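Local coordinates for autoinducer 2-binding protein LsrB (Clostridium saccharobutylicum DSM 13864, PDB 6DSP) that binds the quorum-sensing signal autoinducer-2, as a receptor of the bacterial solute-binding protein 2 family, at residues K73-G78 with K97-A102. Sequence-based numbering, arbitrary orientation.
Sequences KAVQQG and KAAADA
Val75 reaches across to Ala99 and Ala102, and this one branched side chain makes every side-chain contact between 73-78 and 97-102. Its bond from CA to CB is directed toward the second helix, and CB then divides into two methyls that each meet a different alanine. CG2, on the branch beside the backbone N, lies 3.5 Å from Ala99 CB, tighter than usual for a carbon pair, and 3.8 Å from Ala99 CA, so it packs against the backbone as well as the methyl. CG1, anti to the backbone N (chi1 170°), points instead toward the C-terminal end of the other helix and stops 3.6 Å from Ala102 CB. One valine thus straddles two alanines three positions apart, roughly a helical turn. The backbones lie close, Val75 CA and Ala99 CA being separated by 6.0 Å, consistent with the small size of alanine. No hydrogen bond crosses and both contacts join methyl to methyl, so the contact is apolar; it buries 112 Å² in all.

Both segments are helix ends. Gly78 N donates to Val75 O (2.9 Å), and Gly78 leaves helical geometry with a positive phi of 86°, closing a Schellman motif; on the other side Ala102 N bonds Ala98 O at 3.0 Å as its helix finishes. Ala99 is buried whereas Ala102 is exposed, which places the contact at the margin of the packed layer. Helices 64-76 and 89-101 are successive in the chain and joined through strand 81-84, which runs parallel to strands 23-27 and 105-109 on its two sides. The valine thus lies between the C-terminal ends of two neighbouring helices in the alternating beta-alpha architecture of a periplasmic binding protein lobe, at the periphery of the chain.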
loop_
_atom_site.group_PDB
_atom_site.type_symbol
_atom_site.label_atom_id
_atom_site.label_comp_id
_atom_site.label_asym_id
_atom_site.label_seq_id
_atom_site.Cartn_x
_atom_site.Cartn_y
_atom_site.Cartn_z
ATOM N N LYS A 73 -5.589 -21.333 -9.218
ATOM C CA LYS A 73 -6.995 -21.690 -9.398
ATOM C C LYS A 73 -7.647 -20.785 -10.445
ATOM O O LYS A 73 -8.437 -21.244 -11.271
ATOM C CB LYS A 73 -7.737 -21.608 -8.070
ATOM C CG LYS A 73 -9.217 -21.908 -8.178
ATOM C CD LYS A 73 -9.889 -21.949 -6.808
ATOM C CE LYS A 73 -11.367 -22.283 -6.944
ATOM N NZ LYS A 73 -11.950 -22.726 -5.653
ATOM N N ALA A 74 -7.315 -19.491 -10.437
ATOM C CA ALA A 74 -7.888 -18.575 -11.419
ATOM C C ALA A 74 -7.434 -18.934 -12.822
ATOM O O ALA A 74 -8.234 -18.914 -13.770
ATOM C CB ALA A 74 -7.495 -17.140 -11.067
ATOM N N VAL A 75 -6.170 -19.312 -12.973
ATOM C CA VAL A 75 -5.664 -19.750 -14.267
ATOM C C VAL A 75 -6.424 -20.992 -14.715
ATOM O O VAL A 75 -6.912 -21.079 -15.859
ATOM C CB VAL A 75 -4.140 -20.008 -14.194
ATOM C CG1 VAL A 75 -3.653 -20.692 -15.477
ATOM C CG2 VAL A 75 -3.395 -18.686 -13.959
ATOM N N GLN A 76 -6.557 -21.959 -13.808
ATOM C CA GLN A 76 -7.215 -23.225 -14.155
ATOM C C GLN A 76 -8.646 -23.005 -14.604
ATOM O O GLN A 76 -9.181 -23.774 -15.433
ATOM C CB GLN A 76 -7.235 -24.126 -12.923
ATOM C CG GLN A 76 -5.871 -24.672 -12.611
ATOM C CD GLN A 76 -5.741 -25.267 -11.236
ATOM O OE1 GLN A 76 -6.701 -25.355 -10.489
ATOM N NE2 GLN A 76 -4.534 -25.675 -10.893
ATOM N N GLN A 77 -9.308 -22.008 -14.028
ATOM C CA GLN A 77 -10.684 -21.696 -14.358
ATOM C C GLN A 77 -10.823 -20.886 -15.635
ATOM O O GLN A 77 -11.956 -20.603 -16.044
ATOM C CB GLN A 77 -11.332 -20.969 -13.190
ATOM C CG GLN A 77 -11.454 -21.855 -11.986
ATOM C CD GLN A 77 -12.056 -21.131 -10.808
ATOM O OE1 GLN A 77 -12.181 -19.900 -10.813
ATOM N NE2 GLN A 77 -12.463 -21.894 -9.795
ATOM N N GLY A 78 -9.708 -20.520 -16.277
ATOM C CA GLY A 78 -9.791 -19.814 -17.542
ATOM C C GLY A 78 -9.931 -18.315 -17.429
ATOM O O GLY A 78 -10.451 -17.684 -18.361
ATOM N N LYS A 97 4.618 -16.578 -13.977
ATOM C CA LYS A 97 5.152 -17.042 -15.258
ATOM C C LYS A 97 4.242 -18.107 -15.851
ATOM O O LYS A 97 3.964 -18.107 -17.056
ATOM C CB LYS A 97 6.571 -17.576 -15.068
ATOM C CG LYS A 97 7.611 -16.498 -14.776
ATOM C CD LYS A 97 8.908 -17.181 -14.348
ATOM C CE LYS A 97 10.173 -16.520 -14.843
ATOM N NZ LYS A 97 11.214 -17.599 -14.947
ATOM N N ALA A 98 3.767 -19.023 -14.999
ATOM C CA ALA A 98 2.877 -20.062 -15.518
ATOM C C ALA A 98 1.563 -19.452 -15.995
ATOM O O ALA A 98 0.998 -19.885 -17.008
ATOM C CB ALA A 98 2.638 -21.098 -14.436
ATOM N N ALA A 99 1.065 -18.438 -15.296
ATOM C CA ALA A 99 -0.165 -17.783 -15.735
ATOM C C ALA A 99 0.013 -17.194 -17.128
ATOM O O ALA A 99 -0.836 -17.385 -18.015
ATOM C CB ALA A 99 -0.605 -16.720 -14.726
ATOM N N ALA A 100 1.130 -16.499 -17.358
ATOM C CA ALA A 100 1.363 -15.904 -18.671
ATOM C C ALA A 100 1.489 -16.971 -19.747
ATOM O O ALA A 100 0.966 -16.801 -20.854
ATOM C CB ALA A 100 2.623 -15.042 -18.644
ATOM N N ASP A 101 2.124 -18.110 -19.418
ATOM C CA ASP A 101 2.256 -19.197 -20.389
ATOM C C ASP A 101 0.904 -19.832 -20.708
ATOM O O ASP A 101 0.755 -20.485 -21.748
ATOM C CB ASP A 101 3.242 -20.261 -19.887
ATOM C CG ASP A 101 4.694 -19.833 -20.035
ATOM O OD1 ASP A 101 4.952 -18.683 -20.466
ATOM O OD2 ASP A 101 5.587 -20.657 -19.738
ATOM N N ALA A 102 -0.073 -19.692 -19.819
ATOM C CA ALA A 102 -1.439 -20.139 -20.074
ATOM C C ALA A 102 -2.258 -19.112 -20.853
ATOM O O ALA A 102 -3.441 -19.371 -21.145
ATOM C CB ALA A 102 -2.148 -20.504 -18.762
#